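Local coordinates for protein beta sliding clamp (Caulobacter crescentus, PDB 5WCE) that probably encircles DNA as a ring-shaped head-to-tail homodimer, tethering DNA polymerases and other proteins to it and so making replication processive, at residues A[278-283]-A[303-308]; A[267-272]-A[351-356]; A[79-84]-A[114-119]. One frame throughout, in Å; residues are numbered along the deposited sequence.

Contact 1 (A[278-283]-A[303-308]); sequences KAVDRV and ITLTVR
A279 meets strand 303-308 through its single methyl group, with A279 CB 3.7 Å from L305 CD1; the same methyl also packs on E317 and V319 of the neighbouring strand 314-320. V280 takes the same branch of the leucine from a second direction. V280 CG2 lies 3.9 Å from L305 CD1, the two side chains crossing at about a right angle, and the leucine methyl also settles against the helix backbone, 3.7 Å from V280 N. Beyond it, V280 leans on L337 and L338 of helix 334-343. D281 and R282 leave the strand alone and look to the second subunit, D281 through a salt bridge to K87 of that chain and R282 through a hydrogen bond from NH1 to the backbone oxygen of the same lysine, while R282 NE pairs with E317 of its own chain. V283 brings the helix back to the strand. With CG1 anti to the carbonyl carbon (chi1 -65°), CG2 falls between the backbone N and the carbonyl carbon, where it reaches two strand residues: V283 CG2 is 3.7 Å from V307 CG2 and 4.1 Å from L305 CB. The backbone oxygen of the same residue, V283 O, presses on V307 CB at 3.3 Å. Helix and strand run roughly parallel, their axes 26° apart, which lets successive turns meet L305 and then V307. No hydrogen bond spans the two segments; helix 273-284 is held on this sheet of the C-terminal domain by buried aliphatic packing, while its D281 and R282 reach the second subunit.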
ATOM      1  N   LYS A 278     -22.668  -4.858  -7.142  1.00 25.63           N
ATOM      2  CA  LYS A 278     -21.789  -5.321  -8.221  1.00 26.39           C
ATOM      3  C   LYS A 278     -22.086  -4.624  -9.511  1.00 24.69           C
ATOM      4  O   LYS A 278     -21.153  -4.267 -10.240  1.00 24.08           O
ATOM      5  CB  LYS A 278     -21.830  -6.847  -8.388  1.00 28.80           C
ATOM      6  CG  LYS A 278     -20.989  -7.509  -7.318  1.00 31.67           C
ATOM      7  CD  LYS A 278     -21.216  -9.001  -7.307  1.00 35.57           C
ATOM      8  CE  LYS A 278     -20.358  -9.636  -6.229  1.00 38.00           C
ATOM      9  NZ  LYS A 278     -20.881 -11.017  -6.092  1.00 40.42           N
ATOM     10  N   ALA A 279     -23.372  -4.387  -9.769  1.00 23.59           N
ATOM     11  CA  ALA A 279     -23.792  -3.676 -10.967  1.00 22.73           C
ATOM     12  C   ALA A 279     -23.369  -2.228 -10.923  1.00 21.84           C
ATOM     13  O   ALA A 279     -22.833  -1.749 -11.902  1.00 22.10           O
ATOM     14  CB  ALA A 279     -25.283  -3.796 -11.203  1.00 22.65           C
ATOM     15  N   VAL A 280     -23.615  -1.526  -9.816  1.00 19.71           N
ATOM     16  CA  VAL A 280     -23.133  -0.160  -9.659  1.00 20.17           C
ATOM     17  C   VAL A 280     -21.618  -0.074  -9.878  1.00 21.51           C
ATOM     18  O   VAL A 280     -21.149   0.790 -10.578  1.00 21.36           O
ATOM     19  CB  VAL A 280     -23.462   0.435  -8.276  1.00 19.25           C
ATOM     20  CG1 VAL A 280     -22.846   1.825  -8.117  1.00 19.56           C
ATOM     21  CG2 VAL A 280     -24.985   0.529  -8.096  1.00 18.92           C
ATOM     22  N   ASP A 281     -20.877  -0.946  -9.214  1.00 22.98           N
ATOM     23  CA  ASP A 281     -19.436  -1.003  -9.350  1.00 25.77           C
ATOM     24  C   ASP A 281     -19.006  -1.251 -10.804  1.00 25.52           C
ATOM     25  O   ASP A 281     -18.109  -0.555 -11.315  1.00 25.83           O
ATOM     26  CB  ASP A 281     -18.913  -2.084  -8.403  1.00 28.11           C
ATOM     27  CG  ASP A 281     -17.404  -2.103  -8.298  1.00 32.56           C
ATOM     28  OD1 ASP A 281     -16.774  -1.058  -8.457  1.00 37.55           O
ATOM     29  OD2 ASP A 281     -16.866  -3.201  -8.094  1.00 34.53           O
ATOM     30  N   ARG A 282     -19.667  -2.177 -11.498  1.00 24.79           N
ATOM     31  CA  ARG A 282     -19.402  -2.384 -12.913  1.00 26.06           C
ATOM     32  C   ARG A 282     -19.564  -1.141 -13.773  1.00 26.26           C
ATOM     33  O   ARG A 282     -18.633  -0.749 -14.502  1.00 24.85           O
ATOM     34  CB  ARG A 282     -20.294  -3.473 -13.517  1.00 27.03           C
ATOM     35  CG  ARG A 282     -19.700  -4.827 -13.503  1.00 28.49           C
ATOM     36  CD  ARG A 282     -20.506  -5.778 -14.339  1.00 28.55           C
ATOM     37  NE  ARG A 282     -21.777  -6.072 -13.678  1.00 27.40           N
ATOM     38  CZ  ARG A 282     -21.953  -6.927 -12.673  1.00 27.20           C
ATOM     39  NH1 ARG A 282     -20.935  -7.609 -12.158  1.00 27.87           N
ATOM     40  NH2 ARG A 282     -23.182  -7.093 -12.182  1.00 27.16           N
ATOM     41  N   VAL A 283     -20.760  -0.527 -13.720  1.00 25.28           N
ATOM     42  CA  VAL A 283     -21.040   0.603 -14.611  1.00 25.91           C
ATOM     43  C   VAL A 283     -20.166   1.805 -14.270  1.00 27.00           C
ATOM     44  O   VAL A 283     -19.818   2.562 -15.174  1.00 29.52           O
ATOM     45  CB  VAL A 283     -22.523   0.975 -14.656  1.00 24.97           C
ATOM     46  CG1 VAL A 283     -23.325  -0.155 -15.274  1.00 25.93           C
ATOM     47  CG2 VAL A 283     -23.072   1.347 -13.306  1.00 23.82           C
ATOM     48  N   ILE A 303     -34.347  -1.347 -12.072  1.00 19.87           N
ATOM     49  CA  ILE A 303     -33.527  -0.146 -12.121  1.00 18.62           C
ATOM     50  C   ILE A 303     -32.580  -0.311 -13.273  1.00 18.52           C
ATOM     51  O   ILE A 303     -31.862  -1.328 -13.346  1.00 19.11           O
ATOM     52  CB  ILE A 303     -32.736   0.078 -10.832  1.00 17.80           C
ATOM     53  CG1 ILE A 303     -33.676   0.257  -9.668  1.00 18.29           C
ATOM     54  CG2 ILE A 303     -31.832   1.319 -10.982  1.00 18.05           C
ATOM     55  CD1 ILE A 303     -32.999   0.479  -8.355  1.00 18.69           C
ATOM     56  N   THR A 304     -32.561   0.668 -14.169  1.00 17.78           N
ATOM     57  CA  THR A 304     -31.538   0.709 -15.222  1.00 18.95           C
ATOM     58  C   THR A 304     -30.465   1.708 -14.755  1.00 18.59           C
ATOM     59  O   THR A 304     -30.781   2.871 -14.504  1.00 17.79           O
ATOM     60  CB  THR A 304     -32.188   1.104 -16.558  1.00 19.32           C
ATOM     61  OG1 THR A 304     -33.097   0.067 -16.895  1.00 19.56           O
ATOM     62  CG2 THR A 304     -31.171   1.199 -17.690  1.00 20.71           C
ATOM     63  N   LEU A 305     -29.247   1.243 -14.603  1.00 19.45           N
ATOM     64  CA  LEU A 305     -28.135   2.062 -14.183  1.00 20.92           C
ATOM     65  C   LEU A 305     -27.378   2.583 -15.378  1.00 23.15           C
ATOM     66  O   LEU A 305     -27.010   1.792 -16.258  1.00 23.10           O
ATOM     67  CB  LEU A 305     -27.167   1.245 -13.294  1.00 22.01           C
ATOM     68  CG  LEU A 305     -27.743   0.696 -11.993  1.00 22.78           C
ATOM     69  CD1 LEU A 305     -26.764  -0.373 -11.451  1.00 23.76           C
ATOM     70  CD2 LEU A 305     -27.993   1.850 -11.020  1.00 22.71           C
ATOM     71  N   THR A 306     -27.089   3.891 -15.402  1.00 23.61           N
ATOM     72  CA  THR A 306     -26.210   4.475 -16.436  1.00 25.07           C
ATOM     73  C   THR A 306     -25.082   5.324 -15.824  1.00 26.12           C
ATOM     74  O   THR A 306     -25.338   6.139 -14.946  1.00 24.50           O
ATOM     75  CB  THR A 306     -27.015   5.307 -17.428  1.00 25.90           C
ATOM     76  OG1 THR A 306     -28.021   4.502 -17.999  1.00 25.77           O
ATOM     77  CG2 THR A 306     -26.141   5.853 -18.522  1.00 28.09           C
ATOM     78  N   VAL A 307     -23.840   5.119 -16.286  1.00 26.97           N
ATOM     79  CA  VAL A 307     -22.688   5.979 -15.976  1.00 28.08           C
ATOM     80  C   VAL A 307     -22.080   6.419 -17.303  1.00 30.57           C
ATOM     81  O   VAL A 307     -22.113   5.663 -18.292  1.00 30.48           O
ATOM     82  CB  VAL A 307     -21.620   5.268 -15.119  1.00 28.26           C
ATOM     83  CG1 VAL A 307     -20.346   6.123 -14.842  1.00 29.10           C
ATOM     84  CG2 VAL A 307     -22.169   4.889 -13.781  1.00 27.50           C
ATOM     85  N   ARG A 308     -21.631   7.676 -17.356  1.00 33.04           N
ATOM     86  CA  ARG A 308     -20.904   8.248 -18.470  1.00 36.68           C
ATOM     87  C   ARG A 308     -19.634   8.893 -17.916  1.00 38.55           C
ATOM     88  O   ARG A 308     -19.617   9.372 -16.792  1.00 37.85           O
ATOM     89  CB  ARG A 308     -21.722   9.275 -19.233  1.00 39.63           C
ATOM     90  CG  ARG A 308     -23.004   8.681 -19.833  1.00 40.69           C
ATOM     91  CD  ARG A 308     -23.699   9.592 -20.841  1.00 43.48           C
ATOM     92  NE  ARG A 308     -23.590   9.145 -22.241  0.50 44.31           N
ATOM     93  CZ  ARG A 308     -22.516   9.285 -23.032  0.50 45.50           C
ATOM     94  NH1 ARG A 308     -21.381   9.842 -22.616  0.50 46.81           N
ATOM     95  NH2 ARG A 308     -22.576   8.845 -24.271  0.50 45.58           N
TER

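Contact 2 (A[267-272]-A[351-356]); sequences KILTLD and FRFADP
K267 and F353 form a hydrogen-bonded antiparallel pair: F353 N donates to K267 O at 2.8 Å, almost straight at 176°, and K267 N returns a bond to F353 O in the plane of that carbonyl. L269 and F351 repeat the exchange, with F351 N 2.8 Å from L269 O. Between them the non-hydrogen-bonded pair I268 and R352 point the same way and lie side by side, I268 CG1 4.1 Å from R352 CG; the arginine's NE goes on to a salt bridge with E350. On the other face, which K267 shares with L269, F351 and F353, two leucines meet the rings obliquely: L269 CD1 approaches F353 CE1 to 3.9 Å, and L271 CD2 comes equally close to F351 CE1. The K267 chain, extended beyond CB until a bend at chi4 (75°), carries NZ to A354 O at 3.2 Å, arriving above the carbonyl plane. With an alanine in place of K267, A354 O would probably lose this donor and the chain after F353 one of its ties to strand 267-272. Further out, the F353 ring stands edge-to-face to F328 and rests on I330, F351 packs on V362, and V321 backs both leucines. D272 closes the strand as N-cap of the next helix, its OD1 accepting from L275 N. Strand 267-272 is the outermost within this chain of an antiparallel sheet that runs from the central into the C-terminal domain, and its direct passage into helix 273-284 is the strand-then-helix opening also seen in the two preceding domains.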
ATOM      1  N   LYS A 267     -42.096   6.036  -1.915  1.00 24.11           N
ATOM      2  CA  LYS A 267     -41.706   5.138  -3.020  1.00 23.71           C
ATOM      3  C   LYS A 267     -40.668   4.152  -2.457  1.00 23.76           C
ATOM      4  O   LYS A 267     -39.478   4.492  -2.311  1.00 23.44           O
ATOM      5  CB  LYS A 267     -41.132   5.893  -4.205  1.00 23.62           C
ATOM      6  CG  LYS A 267     -42.112   6.836  -4.859  1.00 24.94           C
ATOM      7  CD  LYS A 267     -41.447   7.593  -5.988  1.00 25.68           C
ATOM      8  CE  LYS A 267     -42.454   8.385  -6.821  1.00 28.13           C
ATOM      9  NZ  LYS A 267     -42.859   9.565  -6.021  1.00 30.73           N
ATOM     10  N   ILE A 268     -41.140   2.964  -2.096  1.00 22.64           N
ATOM     11  CA  ILE A 268     -40.309   2.011  -1.395  1.00 23.22           C
ATOM     12  C   ILE A 268     -39.924   0.933  -2.358  1.00 22.06           C
ATOM     13  O   ILE A 268     -40.771   0.407  -3.043  1.00 20.18           O
ATOM     14  CB  ILE A 268     -41.023   1.451  -0.162  1.00 25.27           C
ATOM     15  CG1 ILE A 268     -41.381   2.641   0.766  1.00 26.93           C
ATOM     16  CG2 ILE A 268     -40.138   0.409   0.527  1.00 25.70           C
ATOM     17  CD1 ILE A 268     -42.136   2.301   2.012  1.00 28.32           C
ATOM     18  N   LEU A 269     -38.632   0.594  -2.355  1.00 21.11           N
ATOM     19  CA  LEU A 269     -38.071  -0.373  -3.254  1.00 21.74           C
ATOM     20  C   LEU A 269     -37.115  -1.286  -2.463  1.00 20.70           C
ATOM     21  O   LEU A 269     -36.328  -0.798  -1.680  1.00 19.27           O
ATOM     22  CB  LEU A 269     -37.325   0.474  -4.298  1.00 23.18           C
ATOM     23  CG  LEU A 269     -36.499  -0.077  -5.409  1.00 23.26           C
ATOM     24  CD1 LEU A 269     -36.409   1.019  -6.473  1.00 22.18           C
ATOM     25  CD2 LEU A 269     -35.136  -0.600  -4.908  1.00 22.22           C
ATOM     26  N   THR A 270     -37.170  -2.573  -2.704  1.00 20.57           N
ATOM     27  CA  THR A 270     -36.247  -3.533  -2.106  1.00 21.48           C
ATOM     28  C   THR A 270     -35.465  -4.246  -3.196  1.00 21.24           C
ATOM     29  O   THR A 270     -35.983  -4.558  -4.303  1.00 20.75           O
ATOM     30  CB  THR A 270     -36.980  -4.562  -1.221  1.00 23.60           C
ATOM     31  OG1 THR A 270     -37.749  -3.881  -0.219  1.00 25.72           O
ATOM     32  CG2 THR A 270     -35.983  -5.406  -0.461  1.00 25.36           C
ATOM     33  N   LEU A 271     -34.197  -4.508  -2.906  1.00 19.89           N
ATOM     34  CA  LEU A 271     -33.355  -5.144  -3.886  1.00 20.38           C
ATOM     35  C   LEU A 271     -32.313  -6.075  -3.241  1.00 20.83           C
ATOM     36  O   LEU A 271     -32.034  -6.019  -2.009  1.00 19.59           O
ATOM     37  CB  LEU A 271     -32.739  -4.083  -4.785  1.00 19.89           C
ATOM     38  CG  LEU A 271     -31.895  -2.939  -4.168  1.00 18.42           C
ATOM     39  CD1 LEU A 271     -30.562  -3.454  -3.573  1.00 18.65           C
ATOM     40  CD2 LEU A 271     -31.598  -1.860  -5.188  1.00 18.90           C
ATOM     41  N   ASP A 272     -31.738  -6.905  -4.098  1.00 21.64           N
ATOM     42  CA  ASP A 272     -30.597  -7.754  -3.760  1.00 23.30           C
ATOM     43  C   ASP A 272     -29.351  -6.877  -3.708  1.00 23.19           C
ATOM     44  O   ASP A 272     -28.834  -6.432  -4.740  1.00 22.25           O
ATOM     45  CB  ASP A 272     -30.463  -8.877  -4.805  1.00 24.58           C
ATOM     46  CG  ASP A 272     -29.327  -9.806  -4.537  1.00 25.39           C
ATOM     47  OD1 ASP A 272     -28.272  -9.447  -4.063  1.00 24.51           O
ATOM     48  OD2 ASP A 272     -29.453 -10.962  -4.923  1.00 30.25           O
ATOM     49  N   PHE A 351     -34.679   0.831  -0.081  1.00 18.77           N
ATOM     50  CA  PHE A 351     -34.548   2.241  -0.396  1.00 18.25           C
ATOM     51  C   PHE A 351     -35.920   2.890  -0.338  1.00 19.38           C
ATOM     52  O   PHE A 351     -36.923   2.311  -0.844  1.00 19.16           O
ATOM     53  CB  PHE A 351     -34.014   2.429  -1.819  1.00 17.71           C
ATOM     54  CG  PHE A 351     -32.584   2.089  -1.980  1.00 17.53           C
ATOM     55  CD1 PHE A 351     -32.156   0.730  -1.920  1.00 18.73           C
ATOM     56  CD2 PHE A 351     -31.650   3.070  -2.242  1.00 17.05           C
ATOM     57  CE1 PHE A 351     -30.818   0.416  -2.121  1.00 18.61           C
ATOM     58  CE2 PHE A 351     -30.321   2.738  -2.422  1.00 17.62           C
ATOM     59  CZ  PHE A 351     -29.910   1.421  -2.311  1.00 17.37           C
ATOM     60  N   ARG A 352     -35.972   4.076   0.249  1.00 17.99           N
ATOM     61  CA  ARG A 352     -37.199   4.896   0.289  1.00 19.64           C
ATOM     62  C   ARG A 352     -36.968   6.249  -0.370  1.00 19.15           C
ATOM     63  O   ARG A 352     -36.186   7.074   0.117  1.00 17.33           O
ATOM     64  CB  ARG A 352     -37.712   5.064   1.709  1.00 21.14           C
ATOM     65  CG  ARG A 352     -37.828   3.724   2.416  1.00 22.42           C
ATOM     66  CD  ARG A 352     -38.591   3.850   3.730  1.00 25.25           C
ATOM     67  NE  ARG A 352     -38.578   2.572   4.424  1.00 26.00           N
ATOM     68  CZ  ARG A 352     -38.876   2.404   5.710  1.00 32.19           C
ATOM     69  NH1 ARG A 352     -39.228   3.434   6.479  1.00 33.96           N
ATOM     70  NH2 ARG A 352     -38.841   1.192   6.256  1.00 33.42           N
ATOM     71  N   PHE A 353     -37.676   6.489  -1.464  1.00 19.68           N
ATOM     72  CA  PHE A 353     -37.524   7.690  -2.259  1.00 20.18           C
ATOM     73  C   PHE A 353     -38.765   8.568  -2.149  1.00 22.46           C
ATOM     74  O   PHE A 353     -39.867   8.073  -1.861  1.00 23.60           O
ATOM     75  CB  PHE A 353     -37.384   7.330  -3.758  1.00 19.55           C
ATOM     76  CG  PHE A 353     -36.259   6.398  -4.112  1.00 18.36           C
ATOM     77  CD1 PHE A 353     -36.431   5.031  -4.114  1.00 17.15           C
ATOM     78  CD2 PHE A 353     -35.023   6.903  -4.506  1.00 18.54           C
ATOM     79  CE1 PHE A 353     -35.397   4.171  -4.479  1.00 17.16           C
ATOM     80  CE2 PHE A 353     -33.989   6.021  -4.879  1.00 17.48           C
ATOM     81  CZ  PHE A 353     -34.173   4.675  -4.871  1.00 16.60           C
ATOM     82  N   ALA A 354     -38.577   9.865  -2.325  1.00 24.10           N
ATOM     83  CA  ALA A 354     -39.704  10.811  -2.473  1.00 26.16           C
ATOM     84  C   ALA A 354     -39.640  11.303  -3.922  1.00 29.17           C
ATOM     85  O   ALA A 354     -40.063  10.579  -4.797  1.00 30.60           O
ATOM     86  CB  ALA A 354     -39.657  11.916  -1.455  1.00 26.52           C
ATOM     87  N   ASP A 355     -39.128  12.494  -4.200  1.00 31.74           N
ATOM     88  CA  ASP A 355     -38.953  12.968  -5.582  1.00 31.12           C
ATOM     89  C   ASP A 355     -37.461  12.923  -5.899  1.00 29.11           C
ATOM     90  O   ASP A 355     -36.640  12.661  -4.983  1.00 26.07           O
ATOM     91  CB  ASP A 355     -39.568  14.357  -5.774  1.00 34.52           C
ATOM     92  CG  ASP A 355     -39.011  15.367  -4.858  1.00 36.76           C
ATOM     93  OD1 ASP A 355     -37.901  15.850  -5.109  1.00 37.03           O
ATOM     94  OD2 ASP A 355     -39.687  15.681  -3.854  1.00 42.40           O
ATOM     95  N   PRO A 356     -37.080  13.167  -7.178  1.00 27.54           N
ATOM     96  CA  PRO A 356     -35.656  13.074  -7.515  1.00 26.52           C
ATOM     97  C   PRO A 356     -34.758  14.139  -6.878  1.00 25.92           C
ATOM     98  O   PRO A 356     -33.559  14.007  -6.962  1.00 26.79           O
ATOM     99  CB  PRO A 356     -35.652  13.234  -9.045  1.00 27.63           C
ATOM    100  CG  PRO A 356     -36.966  12.643  -9.446  1.00 27.98           C
ATOM    101  CD  PRO A 356     -37.921  13.139  -8.410  1.00 28.59           C
TER

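Contact 3 (A[79-84]-A[114-119]); sequences HTLYEI and FNLPVL
I84 lies over one face of the F114 ring in a CH-pi contact: I84 CG2 stands 3.6 Å from the ring centroid, only 15° off the normal. CG1 is anti to the carbonyl carbon (chi1 -73°), which leaves the CG2 methyl anti to the backbone N; CG1 and CD1 run over the same face toward CD2, I84 CD1 3.6 Å from F114 CD2. Isoleucine and phenylalanine slide past each other in opposite directions, broadside rather than end on. The remaining contacts are aliphatic and centre on L116. I84 CD1 is 4.1 Å from L116 CD1, and T80 CG2 is at the same distance from L116 CD2; L81 CD1 adds a looser touch, 4.4 Å from L116 CD1. No hydrogen bond joins the two segments. L81 also packs on L21 of helix 14-25, while I107 of strand 105-109 touches both L81 and L116. Strand 112-116 is the last of its sheet within the chain, but F114 and N115 pair antiparallel with a strand of the second subunit, so the sheet continues across the dimer interface, where I84 packs on T285 and F114 on A315 of that subunit.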
ATOM      1  N   HIS A  79       8.536   7.782  17.552  1.00 22.92           N
ATOM      2  CA  HIS A  79       8.689   6.800  16.459  0.50 23.58           C
ATOM      3  C   HIS A  79      10.073   6.129  16.530  1.00 23.48           C
ATOM      4  O   HIS A  79      10.198   4.915  16.354  1.00 23.69           O
ATOM      5  CB  HIS A  79       8.467   7.448  15.070  0.50 25.11           C
ATOM      6  CG  HIS A  79       7.076   8.010  14.837  0.50 24.66           C
ATOM      7  ND1 HIS A  79       5.911   7.318  15.113  0.50 24.62           N
ATOM      8  CD2 HIS A  79       6.671   9.183  14.270  0.50 25.44           C
ATOM      9  CE1 HIS A  79       4.858   8.057  14.794  0.50 23.85           C
ATOM     10  NE2 HIS A  79       5.289   9.193  14.274  0.50 24.81           N
ATOM     11  N   THR A  80      11.100   6.905  16.805  1.00 23.04           N
ATOM     12  CA  THR A  80      12.449   6.348  16.901  1.00 23.56           C
ATOM     13  C   THR A  80      12.578   5.333  18.044  1.00 23.03           C
ATOM     14  O   THR A  80      13.140   4.217  17.867  1.00 22.72           O
ATOM     15  CB  THR A  80      13.479   7.464  17.066  1.00 24.29           C
ATOM     16  OG1 THR A  80      13.422   8.308  15.900  1.00 24.89           O
ATOM     17  CG2 THR A  80      14.894   6.919  17.271  1.00 24.99           C
ATOM     18  N   LEU A  81      12.068   5.698  19.212  1.00 22.71           N
ATOM     19  CA  LEU A  81      12.026   4.740  20.291  1.00 23.50           C
ATOM     20  C   LEU A  81      11.259   3.473  19.924  1.00 23.10           C
ATOM     21  O   LEU A  81      11.764   2.369  20.155  1.00 22.38           O
ATOM     22  CB  LEU A  81      11.436   5.349  21.553  1.00 24.62           C
ATOM     23  CG  LEU A  81      11.568   4.527  22.832  1.00 25.71           C
ATOM     24  CD1 LEU A  81      12.965   4.055  23.106  1.00 26.51           C
ATOM     25  CD2 LEU A  81      11.098   5.321  24.042  1.00 26.19           C
ATOM     26  N   TYR A  82      10.088   3.636  19.311  1.00 23.94           N
ATOM     27  CA  TYR A  82       9.258   2.494  18.874  1.00 25.32           C
ATOM     28  C   TYR A  82      10.048   1.585  17.893  1.00 25.38           C
ATOM     29  O   TYR A  82      10.136   0.384  18.084  1.00 24.95           O
ATOM     30  CB  TYR A  82       7.935   2.990  18.247  1.00 27.16           C
ATOM     31  CG  TYR A  82       7.125   1.878  17.616  1.00 28.65           C
ATOM     32  CD1 TYR A  82       6.387   0.999  18.412  1.00 29.43           C
ATOM     33  CD2 TYR A  82       7.134   1.681  16.224  1.00 31.10           C
ATOM     34  CE1 TYR A  82       5.672  -0.041  17.853  1.00 30.21           C
ATOM     35  CE2 TYR A  82       6.454   0.622  15.651  1.00 32.92           C
ATOM     36  CZ  TYR A  82       5.716  -0.233  16.457  1.00 32.65           C
ATOM     37  OH  TYR A  82       5.016  -1.278  15.863  1.00 32.72           O
ATOM     38  N   GLU A  83      10.671   2.186  16.892  1.00 24.74           N
ATOM     39  CA  GLU A  83      11.430   1.437  15.901  1.00 25.54           C
ATOM     40  C   GLU A  83      12.623   0.709  16.475  1.00 24.93           C
ATOM     41  O   GLU A  83      12.854  -0.438  16.133  1.00 24.40           O
ATOM     42  CB  GLU A  83      11.830   2.351  14.745  1.00 27.78           C
ATOM     43  CG  GLU A  83      10.589   2.677  13.882  1.00 28.85           C
ATOM     44  CD  GLU A  83      10.116   1.419  13.149  1.00 30.02           C
ATOM     45  OE1 GLU A  83      10.950   0.763  12.500  1.00 35.54           O
ATOM     46  OE2 GLU A  83       9.001   0.973  13.316  1.00 32.41           O
ATOM     47  N   ILE A  84      13.351   1.349  17.386  1.00 23.12           N
ATOM     48  CA  ILE A  84      14.474   0.681  18.047  1.00 24.17           C
ATOM     49  C   ILE A  84      13.969  -0.586  18.760  1.00 23.39           C
ATOM     50  O   ILE A  84      14.512  -1.676  18.614  1.00 23.59           O
ATOM     51  CB  ILE A  84      15.171   1.617  19.063  1.00 24.08           C
ATOM     52  CG1 ILE A  84      15.992   2.716  18.344  1.00 24.92           C
ATOM     53  CG2 ILE A  84      16.109   0.839  20.014  1.00 25.25           C
ATOM     54  CD1 ILE A  84      16.394   3.853  19.262  1.00 24.59           C
ATOM     55  N   PHE A 114      21.786   2.589  22.545  1.00 28.11           N
ATOM     56  CA  PHE A 114      21.365   3.796  21.882  1.00 28.37           C
ATOM     57  C   PHE A 114      21.375   4.971  22.871  1.00 28.57           C
ATOM     58  O   PHE A 114      21.053   4.798  24.048  1.00 26.24           O
ATOM     59  CB  PHE A 114      19.986   3.646  21.303  1.00 28.06           C
ATOM     60  CG  PHE A 114      19.825   2.466  20.398  1.00 28.73           C
ATOM     61  CD1 PHE A 114      19.690   1.178  20.922  1.00 29.57           C
ATOM     62  CD2 PHE A 114      19.792   2.636  19.034  1.00 30.04           C
ATOM     63  CE1 PHE A 114      19.586   0.074  20.093  1.00 31.08           C
ATOM     64  CE2 PHE A 114      19.664   1.533  18.186  1.00 31.01           C
ATOM     65  CZ  PHE A 114      19.565   0.254  18.722  1.00 31.19           C
ATOM     66  N   ASN A 115      21.780   6.143  22.383  1.00 29.97           N
ATOM     67  CA  ASN A 115      21.706   7.413  23.176  1.00 30.03           C
ATOM     68  C   ASN A 115      20.821   8.352  22.352  1.00 28.84           C
ATOM     69  O   ASN A 115      21.136   8.668  21.182  1.00 28.61           O
ATOM     70  CB  ASN A 115      23.071   8.031  23.371  1.00 31.99           C
ATOM     71  CG  ASN A 115      24.105   7.043  23.952  1.00 33.52           C
ATOM     72  OD1 ASN A 115      24.456   7.127  25.089  1.00 37.35           O
ATOM     73  ND2 ASN A 115      24.593   6.167  23.172  1.00 36.18           N
ATOM     74  N   LEU A 116      19.667   8.721  22.911  1.00 27.87           N
ATOM     75  CA  LEU A 116      18.662   9.523  22.215  1.00 27.06           C
ATOM     76  C   LEU A 116      18.501  10.868  22.936  1.00 27.05           C
ATOM     77  O   LEU A 116      18.466  10.910  24.160  1.00 24.99           O
ATOM     78  CB  LEU A 116      17.321   8.828  22.237  1.00 27.94           C
ATOM     79  CG  LEU A 116      17.187   7.501  21.521  1.00 28.33           C
ATOM     80  CD1 LEU A 116      15.701   7.167  21.490  1.00 28.03           C
ATOM     81  CD2 LEU A 116      17.808   7.585  20.137  1.00 29.82           C
ATOM     82  N   PRO A 117      18.435  11.973  22.164  1.00 27.93           N
ATOM     83  CA  PRO A 117      18.299  13.283  22.795  1.00 27.51           C
ATOM     84  C   PRO A 117      16.914  13.395  23.455  1.00 25.35           C
ATOM     85  O   PRO A 117      15.919  12.786  23.010  1.00 24.39           O
ATOM     86  CB  PRO A 117      18.401  14.268  21.623  1.00 29.00           C
ATOM     87  CG  PRO A 117      17.851  13.463  20.454  1.00 29.13           C
ATOM     88  CD  PRO A 117      18.492  12.097  20.689  1.00 28.79           C
ATOM     89  N   VAL A 118      16.907  14.115  24.564  1.00 24.18           N
ATOM     90  CA  VAL A 118      15.681  14.273  25.378  1.00 23.49           C
ATOM     91  C   VAL A 118      15.238  15.731  25.403  1.00 24.21           C
ATOM     92  O   VAL A 118      16.030  16.658  25.119  1.00 23.96           O
ATOM     93  CB  VAL A 118      15.840  13.752  26.827  1.00 23.15           C
ATOM     94  CG1 VAL A 118      16.088  12.263  26.824  1.00 23.07           C
ATOM     95  CG2 VAL A 118      16.925  14.488  27.614  1.00 24.51           C
ATOM     96  N   LEU A 119      13.957  15.919  25.736  1.00 24.10           N
ATOM     97  CA  LEU A 119      13.476  17.227  26.075  1.00 25.54           C
ATOM     98  C   LEU A 119      12.816  17.152  27.462  1.00 26.13           C
ATOM     99  O   LEU A 119      12.234  16.117  27.837  1.00 25.69           O
ATOM    100  CB  LEU A 119      12.548  17.760  24.984  1.00 25.38           C
ATOM    101  CG  LEU A 119      13.221  18.022  23.625  1.00 26.54           C
ATOM    102  CD1 LEU A 119      12.166  18.190  22.547  1.00 26.87           C
ATOM    103  CD2 LEU A 119      14.145  19.269  23.680  1.00 27.54           C
TER

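How the contacts relate
Contact 3 comes first along the chain, in the N-terminal domain; contacts 1 and 2 both belong to the C-terminal domain. There strand 267-272 opens contact 2, helix 273-284 follows directly and enters contact 1, and strand 348-353 closes contact 2 last. The centres of contacts 1 and 2 are about 17 Å apart, and the two touch where I303 CD1 packs on L269 CD1 at 3.9 Å. Contact 3 lies on the opposite side of the chain's centre, its centre about 52 Å from that of contact 1 and 57 Å from that of contact 2. Contacts 1 and 3 nevertheless both reach the second subunit, in keeping with a head-to-tail ring that joins N-terminal to C-terminal domains.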